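6-O-methylguanine DNA methyltransferase (Enterococcus faecalis, PDB 2B6C) is of unknown function but, as an AlkD-like all-helical protein, is predicted to act as a DNA alkylation repair enzyme. Local coordinates at residues Tyr133-Glu136 and Asn140-Val143; Ala102-Val107 and Glu172-Lys177. One frame throughout, in Å; residues are numbered along the deposited sequence.

Interaction 1 (Tyr133-Glu136 and Asn140-Val143); sequences YGAE and NRRV. With SO4 (sulfate ion), chain I.
R141 lies along the backbone of A135, and these two residues bury most of the surface of the contact, with N140 adding a smaller share. The loop after helix 125-132 runs here beside the first turns of helix 138-146. From CB, R141 starts beside its own backbone N (chi1 -58°), and a bend at chi3 brings the NH1 edge of the guanidinium to the carbonyl of A135. There R141 NH1 donates to A135 O at 2.9 Å. The N-H...O angle is 154°, and the donor stands tilted 24° out of the carbonyl plane. The aliphatic part follows the same residue, R141 CD standing 3.2 Å from A135 O. R141 NE is salt-bridged to D167.

The methyl of A135 also meets N140, CB to CB at 3.5 Å. A sulfate ion bridges the two segments: E136 N donates to its O2 at 3.0 Å, and N140 ND2 donates to its O4 at 3.2 Å. A135 CB also touches the ion, 3.4 Å from its O3. N137 N and K95 NZ complete this anion site.

Four N-H donors thus converge on the sulfate: the backbone amides of E136 and N137, the side-chain amide of N140 and the amino group of K95. With a lysine among them, the site would favour an anion, and the one held here is probably from the crystallisation liquor.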
ATOM      1  N   TYR B 133       0.640 -27.426  -2.888  1.00 17.21           N
ATOM      2  CA  TYR B 133       1.553 -28.527  -3.215  1.00 18.35           C
ATOM      3  C   TYR B 133       0.814 -29.887  -3.297  1.00 18.74           C
ATOM      4  O   TYR B 133       0.089 -30.243  -2.372  1.00 19.34           O
ATOM      5  CB  TYR B 133       2.703 -28.625  -2.169  1.00 17.93           C
ATOM      6  CG  TYR B 133       3.495 -29.885  -2.337  1.00 18.17           C
ATOM      7  CD1 TYR B 133       4.396 -30.013  -3.398  1.00 15.76           C
ATOM      8  CD2 TYR B 133       3.306 -30.993  -1.480  1.00 20.46           C
ATOM      9  CE1 TYR B 133       5.100 -31.176  -3.602  1.00 17.54           C
ATOM     10  CE2 TYR B 133       4.033 -32.176  -1.677  1.00 19.38           C
ATOM     11  CZ  TYR B 133       4.918 -32.256  -2.763  1.00 18.63           C
ATOM     12  OH  TYR B 133       5.659 -33.405  -3.015  1.00 19.98           O
ATOM     13  N   GLY B 134       1.036 -30.653  -4.373  1.00 19.18           N
ATOM     14  CA  GLY B 134       0.383 -31.961  -4.553  1.00 19.63           C
ATOM     15  C   GLY B 134      -1.148 -31.965  -4.688  1.00 19.91           C
ATOM     16  O   GLY B 134      -1.790 -33.003  -4.537  1.00 19.71           O
ATOM     17  N   ALA B 135      -1.748 -30.810  -4.948  1.00 19.58           N
ATOM     18  CA  ALA B 135      -3.203 -30.743  -5.194  1.00 19.14           C
ATOM     19  C   ALA B 135      -3.589 -31.669  -6.358  1.00 18.94           C
ATOM     20  O   ALA B 135      -2.773 -31.905  -7.250  1.00 18.16           O
ATOM     21  CB  ALA B 135      -3.591 -29.323  -5.494  1.00 18.89           C
ATOM     22  N   GLU B 136      -4.808 -32.213  -6.341  1.00 18.93           N
ATOM     23  CA  GLU B 136      -5.328 -32.956  -7.489  1.00 19.92           C
ATOM     24  C   GLU B 136      -5.500 -32.089  -8.747  1.00 18.45           C
ATOM     25  O   GLU B 136      -5.286 -32.558  -9.852  1.00 17.73           O
ATOM     26  CB  GLU B 136      -6.691 -33.591  -7.180  1.00 21.00           C
ATOM     27  CG  GLU B 136      -6.735 -34.392  -5.929  1.00 29.80           C
ATOM     28  CD  GLU B 136      -7.620 -35.629  -6.058  1.00 40.17           C
ATOM     29  OE1 GLU B 136      -7.108 -36.679  -6.553  1.00 44.09           O
ATOM     30  OE2 GLU B 136      -8.821 -35.549  -5.661  1.00 43.25           O
ATOM     31  N   ASN B 140      -4.131 -25.674  -9.346  1.00 14.27           N
ATOM     32  CA  ASN B 140      -3.579 -25.429  -8.015  1.00 14.40           C
ATOM     33  C   ASN B 140      -2.057 -25.667  -7.944  1.00 15.03           C
ATOM     34  O   ASN B 140      -1.352 -24.919  -7.284  1.00 15.31           O
ATOM     35  CB  ASN B 140      -4.274 -26.243  -6.921  1.00 14.42           C
ATOM     36  CG  ASN B 140      -5.633 -25.693  -6.548  1.00 14.34           C
ATOM     37  OD1 ASN B 140      -5.836 -24.478  -6.492  1.00 15.00           O
ATOM     38  ND2 ASN B 140      -6.588 -26.594  -6.284  1.00 15.64           N
ATOM     39  N   ARG B 141      -1.567 -26.733  -8.580  1.00 14.61           N
ATOM     40  CA  ARG B 141      -0.122 -27.039  -8.592  1.00 14.50           C
ATOM     41  C   ARG B 141       0.682 -26.043  -9.419  1.00 15.29           C
ATOM     42  O   ARG B 141       1.848 -25.773  -9.103  1.00 14.81           O
ATOM     43  CB  ARG B 141       0.109 -28.452  -9.093  1.00 14.78           C
ATOM     44  CG  ARG B 141      -0.645 -29.468  -8.226  1.00 13.20           C
ATOM     45  CD  ARG B 141       0.020 -30.855  -8.347  1.00 12.36           C
ATOM     46  NE  ARG B 141       0.226 -31.288  -9.722  1.00 14.67           N
ATOM     47  CZ  ARG B 141      -0.725 -31.791 -10.516  1.00 15.90           C
ATOM     48  NH1 ARG B 141      -1.995 -31.903 -10.092  1.00 18.53           N
ATOM     49  NH2 ARG B 141      -0.402 -32.178 -11.738  1.00 13.40           N
ATOM     50  N   ARG B 142       0.049 -25.472 -10.454  1.00 15.16           N
ATOM     51  CA  ARG B 142       0.611 -24.318 -11.118  1.00 16.41           C
ATOM     52  C   ARG B 142       0.921 -23.142 -10.133  1.00 16.36           C
ATOM     53  O   ARG B 142       1.973 -22.482 -10.245  1.00 16.63           O
ATOM     54  CB  ARG B 142      -0.269 -23.877 -12.298  1.00 15.95           C
ATOM     55  CG  ARG B 142       0.318 -22.672 -13.081  1.00 18.98           C
ATOM     56  CD  ARG B 142      -0.380 -22.505 -14.439  1.00 16.80           C
ATOM     57  NE  ARG B 142      -0.075 -21.247 -15.107  1.00 19.93           N
ATOM     58  CZ  ARG B 142       0.642 -21.150 -16.235  1.00 22.24           C
ATOM     59  NH1 ARG B 142       0.837 -19.957 -16.793  1.00 22.66           N
ATOM     60  NH2 ARG B 142       1.162 -22.241 -16.826  1.00 21.01           N
ATOM     61  N   VAL B 143      -0.001 -22.870  -9.209  1.00 15.67           N
ATOM     62  CA  VAL B 143       0.221 -21.873  -8.172  1.00 15.85           C
ATOM     63  C   VAL B 143       1.407 -22.262  -7.266  1.00 15.83           C
ATOM     64  O   VAL B 143       2.222 -21.392  -6.977  1.00 15.97           O
ATOM     65  CB  VAL B 143      -1.079 -21.558  -7.325  1.00 16.01           C
ATOM     66  CG1 VAL B 143      -0.779 -20.554  -6.093  1.00 15.23           C
ATOM     67  CG2 VAL B 143      -2.161 -20.946  -8.220  1.00 15.47           C
TER
HETATM   68  S   SO4 I 402      -7.200 -29.928  -4.698  1.00 33.50           S
HETATM   69  O1  SO4 I 402      -8.644 -29.847  -4.478  1.00 32.18           O
HETATM   70  O2  SO4 I 402      -6.660 -31.216  -4.211  1.00 32.06           O
HETATM   71  O3  SO4 I 402      -6.549 -28.886  -3.883  1.00 33.73           O
HETATM   72  O4  SO4 I 402      -6.920 -29.749  -6.138  1.00 29.94           O

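Interaction 2 (Ala102-Val107 and Glu172-Lys177); sequences AWWDSV and EFFIQK
This is a small aromatic contact between the N-terminal ends of two helices, 104-120 and 173-186, and it lies near the protein surface. Three rings form the cluster: W103 and W104 from the first helix start, and F174 from the second. F174 carries most of the buried surface and touches both tryptophans.

Against W103 the arrangement is T-shaped. The edge of F174 points at one face of the six-membered ring, with centroids 5.0 Å apart and planes at 67°. F174 CE1 comes 3.8 Å from W103 CH2, while F174 CZ lies over the same face, displaced toward the rim. W103 reaches this place with CG opposite its backbone N, which swings the indole across to the phenylalanine.

W104 meets F174 differently. The two rings approach rim to rim, planes only 25° apart, and neither covers the other; the closest atoms are W104 CD1 and F174 CE2 at 3.6 Å. The CB of W104 adds to the touch, 3.8 Å from the same CE2.

The start of helix 173-186 is held by an N-cap: E172 occupies that position, and its OE2 accepts from F174 N at 3.0 Å along a nearly straight N-H...O line (177°). Within the same segment F173 covers one face of the F174 ring, its CD2 3.8 Å above the ring centre.

Between the two helix starts comes helix 138-146, whose W139 meets the F174 ring with the planes inclined to each other. W103 also packs on R69 of helix 69-81 and on M23 and Q26, while F173 rests on L206 of helix 205-211.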
ATOM      1  N   ALA B 102     -11.327 -21.640 -14.201  1.00 13.84           N
ATOM      2  CA  ALA B 102      -9.880 -21.667 -14.269  1.00 14.19           C
ATOM      3  C   ALA B 102      -9.342 -21.761 -15.678  1.00 14.02           C
ATOM      4  O   ALA B 102      -9.770 -22.630 -16.477  1.00 13.05           O
ATOM      5  CB  ALA B 102      -9.330 -22.832 -13.440  1.00 13.35           C
ATOM      6  N   TRP B 103      -8.376 -20.886 -15.956  1.00 13.05           N
ATOM      7  CA  TRP B 103      -7.577 -20.961 -17.174  1.00 15.13           C
ATOM      8  C   TRP B 103      -6.311 -20.183 -16.807  1.00 15.58           C
ATOM      9  O   TRP B 103      -6.254 -19.631 -15.714  1.00 16.66           O
ATOM     10  CB  TRP B 103      -8.325 -20.315 -18.352  1.00 14.52           C
ATOM     11  CG  TRP B 103      -7.725 -20.567 -19.715  1.00 15.57           C
ATOM     12  CD1 TRP B 103      -7.281 -19.629 -20.604  1.00 14.42           C
ATOM     13  CD2 TRP B 103      -7.537 -21.850 -20.349  1.00 15.46           C
ATOM     14  NE1 TRP B 103      -6.827 -20.248 -21.758  1.00 16.37           N
ATOM     15  CE2 TRP B 103      -6.997 -21.605 -21.633  1.00 17.58           C
ATOM     16  CE3 TRP B 103      -7.812 -23.176 -19.966  1.00 14.62           C
ATOM     17  CZ2 TRP B 103      -6.694 -22.633 -22.526  1.00 14.14           C
ATOM     18  CZ3 TRP B 103      -7.513 -24.210 -20.876  1.00 17.88           C
ATOM     19  CH2 TRP B 103      -6.950 -23.921 -22.126  1.00 16.69           C
ATOM     20  N   TRP B 104      -5.310 -20.092 -17.682  1.00 15.29           N
ATOM     21  CA  TRP B 104      -4.035 -19.508 -17.215  1.00 16.14           C
ATOM     22  C   TRP B 104      -4.200 -18.030 -16.803  1.00 15.12           C
ATOM     23  O   TRP B 104      -3.470 -17.522 -15.961  1.00 16.65           O
ATOM     24  CB  TRP B 104      -2.930 -19.682 -18.275  1.00 16.12           C
ATOM     25  CG  TRP B 104      -3.224 -18.941 -19.576  1.00 17.33           C
ATOM     26  CD1 TRP B 104      -3.760 -19.476 -20.731  1.00 16.73           C
ATOM     27  CD2 TRP B 104      -3.015 -17.551 -19.839  1.00 17.02           C
ATOM     28  NE1 TRP B 104      -3.890 -18.496 -21.690  1.00 15.88           N
ATOM     29  CE2 TRP B 104      -3.445 -17.309 -21.176  1.00 18.28           C
ATOM     30  CE3 TRP B 104      -2.471 -16.479 -19.093  1.00 20.01           C
ATOM     31  CZ2 TRP B 104      -3.364 -16.050 -21.772  1.00 15.40           C
ATOM     32  CZ3 TRP B 104      -2.423 -15.212 -19.679  1.00 18.91           C
ATOM     33  CH2 TRP B 104      -2.860 -15.014 -21.012  1.00 17.65           C
ATOM     34  N   ASP B 105      -5.174 -17.341 -17.396  1.00 15.16           N
ATOM     35  CA  ASP B 105      -5.369 -15.928 -17.142  1.00 14.16           C
ATOM     36  C   ASP B 105      -5.828 -15.651 -15.691  1.00 14.49           C
ATOM     37  O   ASP B 105      -5.250 -14.781 -15.015  1.00 15.47           O
ATOM     38  CB  ASP B 105      -6.288 -15.286 -18.204  1.00 13.66           C
ATOM     39  CG  ASP B 105      -7.686 -15.908 -18.264  1.00 12.74           C
ATOM     40  OD1 ASP B 105      -7.845 -17.101 -17.954  1.00 14.85           O
ATOM     41  OD2 ASP B 105      -8.657 -15.191 -18.635  1.00 10.83           O
ATOM     42  N   SER B 106      -6.839 -16.377 -15.215  1.00 12.66           N
ATOM     43  CA  SER B 106      -7.282 -16.226 -13.811  1.00 13.73           C
ATOM     44  C   SER B 106      -6.345 -16.864 -12.784  1.00 12.72           C
ATOM     45  O   SER B 106      -6.141 -16.315 -11.722  1.00 13.15           O
ATOM     46  CB  SER B 106      -8.706 -16.766 -13.589  1.00 12.42           C
ATOM     47  OG  SER B 106      -8.742 -18.183 -13.721  1.00 14.16           O
ATOM     48  N   VAL B 107      -5.808 -18.042 -13.095  1.00 13.45           N
ATOM     49  CA  VAL B 107      -4.926 -18.762 -12.176  1.00 13.06           C
ATOM     50  C   VAL B 107      -3.611 -17.985 -11.928  1.00 14.03           C
ATOM     51  O   VAL B 107      -3.135 -17.921 -10.774  1.00 15.13           O
ATOM     52  CB  VAL B 107      -4.646 -20.221 -12.685  1.00 12.58           C
ATOM     53  CG1 VAL B 107      -3.574 -20.921 -11.834  1.00 10.74           C
ATOM     54  CG2 VAL B 107      -5.947 -21.036 -12.674  1.00 11.29           C
ATOM     55  N   GLU B 172       1.005 -32.328 -18.912  1.00 21.75           N
ATOM     56  CA  GLU B 172       0.286 -31.072 -19.064  1.00 20.38           C
ATOM     57  C   GLU B 172       1.172 -29.849 -19.416  1.00 19.29           C
ATOM     58  O   GLU B 172       2.056 -29.460 -18.630  1.00 18.87           O
ATOM     59  CB  GLU B 172      -0.544 -30.790 -17.799  1.00 20.14           C
ATOM     60  CG  GLU B 172      -1.267 -29.452 -17.835  1.00 21.04           C
ATOM     61  CD  GLU B 172      -2.149 -29.306 -19.069  1.00 20.07           C
ATOM     62  OE1 GLU B 172      -3.035 -30.156 -19.283  1.00 24.16           O
ATOM     63  OE2 GLU B 172      -1.952 -28.352 -19.825  1.00 18.82           O
ATOM     64  N   PHE B 173       0.900 -29.257 -20.583  1.00 17.60           N
ATOM     65  CA  PHE B 173       1.531 -28.011 -21.030  1.00 17.79           C
ATOM     66  C   PHE B 173       1.574 -26.931 -19.946  1.00 17.12           C
ATOM     67  O   PHE B 173       2.607 -26.325 -19.727  1.00 18.19           O
ATOM     68  CB  PHE B 173       0.844 -27.455 -22.302  1.00 17.69           C
ATOM     69  CG  PHE B 173       1.255 -26.034 -22.648  1.00 19.41           C
ATOM     70  CD1 PHE B 173       2.420 -25.774 -23.385  1.00 17.72           C
ATOM     71  CD2 PHE B 173       0.486 -24.940 -22.192  1.00 19.62           C
ATOM     72  CE1 PHE B 173       2.805 -24.456 -23.691  1.00 15.75           C
ATOM     73  CE2 PHE B 173       0.866 -23.618 -22.479  1.00 19.36           C
ATOM     74  CZ  PHE B 173       2.031 -23.377 -23.230  1.00 18.05           C
ATOM     75  N   PHE B 174       0.465 -26.681 -19.268  1.00 16.69           N
ATOM     76  CA  PHE B 174       0.430 -25.587 -18.294  1.00 16.56           C
ATOM     77  C   PHE B 174       1.260 -25.907 -17.051  1.00 16.12           C
ATOM     78  O   PHE B 174       1.587 -25.021 -16.269  1.00 16.68           O
ATOM     79  CB  PHE B 174      -0.998 -25.245 -17.900  1.00 15.64           C
ATOM     80  CG  PHE B 174      -1.792 -24.609 -19.012  1.00 17.21           C
ATOM     81  CD1 PHE B 174      -2.779 -25.332 -19.674  1.00 17.80           C
ATOM     82  CD2 PHE B 174      -1.553 -23.283 -19.398  1.00 15.04           C
ATOM     83  CE1 PHE B 174      -3.522 -24.732 -20.711  1.00 17.74           C
ATOM     84  CE2 PHE B 174      -2.291 -22.697 -20.432  1.00 16.31           C
ATOM     85  CZ  PHE B 174      -3.271 -23.422 -21.081  1.00 12.63           C
ATOM     86  N   ILE B 175       1.573 -27.181 -16.862  1.00 15.38           N
ATOM     87  CA  ILE B 175       2.446 -27.560 -15.767  1.00 15.10           C
ATOM     88  C   ILE B 175       3.912 -27.456 -16.200  1.00 14.86           C
ATOM     89  O   ILE B 175       4.732 -26.863 -15.489  1.00 16.33           O
ATOM     90  CB  ILE B 175       2.060 -28.953 -15.191  1.00 14.64           C
ATOM     91  CG1 ILE B 175       0.788 -28.852 -14.344  1.00 13.69           C
ATOM     92  CG2 ILE B 175       3.223 -29.554 -14.436  1.00 13.95           C
ATOM     93  CD1 ILE B 175       0.958 -28.104 -12.994  1.00  9.21           C
ATOM     94  N   GLN B 176       4.244 -27.954 -17.389  1.00 15.73           N
ATOM     95  CA  GLN B 176       5.644 -27.915 -17.813  1.00 15.42           C
ATOM     96  C   GLN B 176       6.104 -26.453 -18.017  1.00 15.87           C
ATOM     97  O   GLN B 176       7.233 -26.094 -17.669  1.00 16.08           O
ATOM     98  CB  GLN B 176       5.879 -28.781 -19.061  1.00 15.58           C
ATOM     99  CG  GLN B 176       5.773 -30.299 -18.793  1.00 13.52           C
ATOM    100  CD  GLN B 176       6.723 -30.714 -17.707  1.00 13.63           C
ATOM    101  OE1 GLN B 176       7.836 -30.221 -17.665  1.00 19.04           O
ATOM    102  NE2 GLN B 176       6.290 -31.572 -16.801  1.00 13.28           N
ATOM    103  N   LYS B 177       5.212 -25.634 -18.573  1.00 15.77           N
ATOM    104  CA  LYS B 177       5.402 -24.205 -18.710  1.00 16.91           C
ATOM    105  C   LYS B 177       5.677 -23.551 -17.361  1.00 15.85           C
ATOM    106  O   LYS B 177       6.563 -22.712 -17.259  1.00 16.59           O
ATOM    107  CB  LYS B 177       4.143 -23.590 -19.280  1.00 17.89           C
ATOM    108  CG  LYS B 177       4.381 -22.744 -20.505  1.00 24.92           C
ATOM    109  CD  LYS B 177       5.014 -21.443 -20.118  1.00 28.63           C
ATOM    110  CE  LYS B 177       4.846 -20.451 -21.213  1.00 29.33           C
ATOM    111  NZ  LYS B 177       6.189 -19.942 -21.672  1.00 30.72           N
TER

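Both segments of interaction 1 fall in sequence between the two segments of interaction 2: the order is 102-107, 133-136, 140-143, 172-177. The centres of the two contacts are about 11 Å apart, and they touch through helix 138-146. R142 NH2 lies 2.9 Å from F174 O, a probable hydrogen bond, and R142 also forms a salt bridge to D108 of helix 104-120. I175 CD1 packs on R141 CB, and V143 on V107. Helix 138-146 thus ties together helices 104-120 and 173-186 within this all-helical array, while the sulfate site of interaction 1 lies well apart from the aromatic cluster of interaction 2.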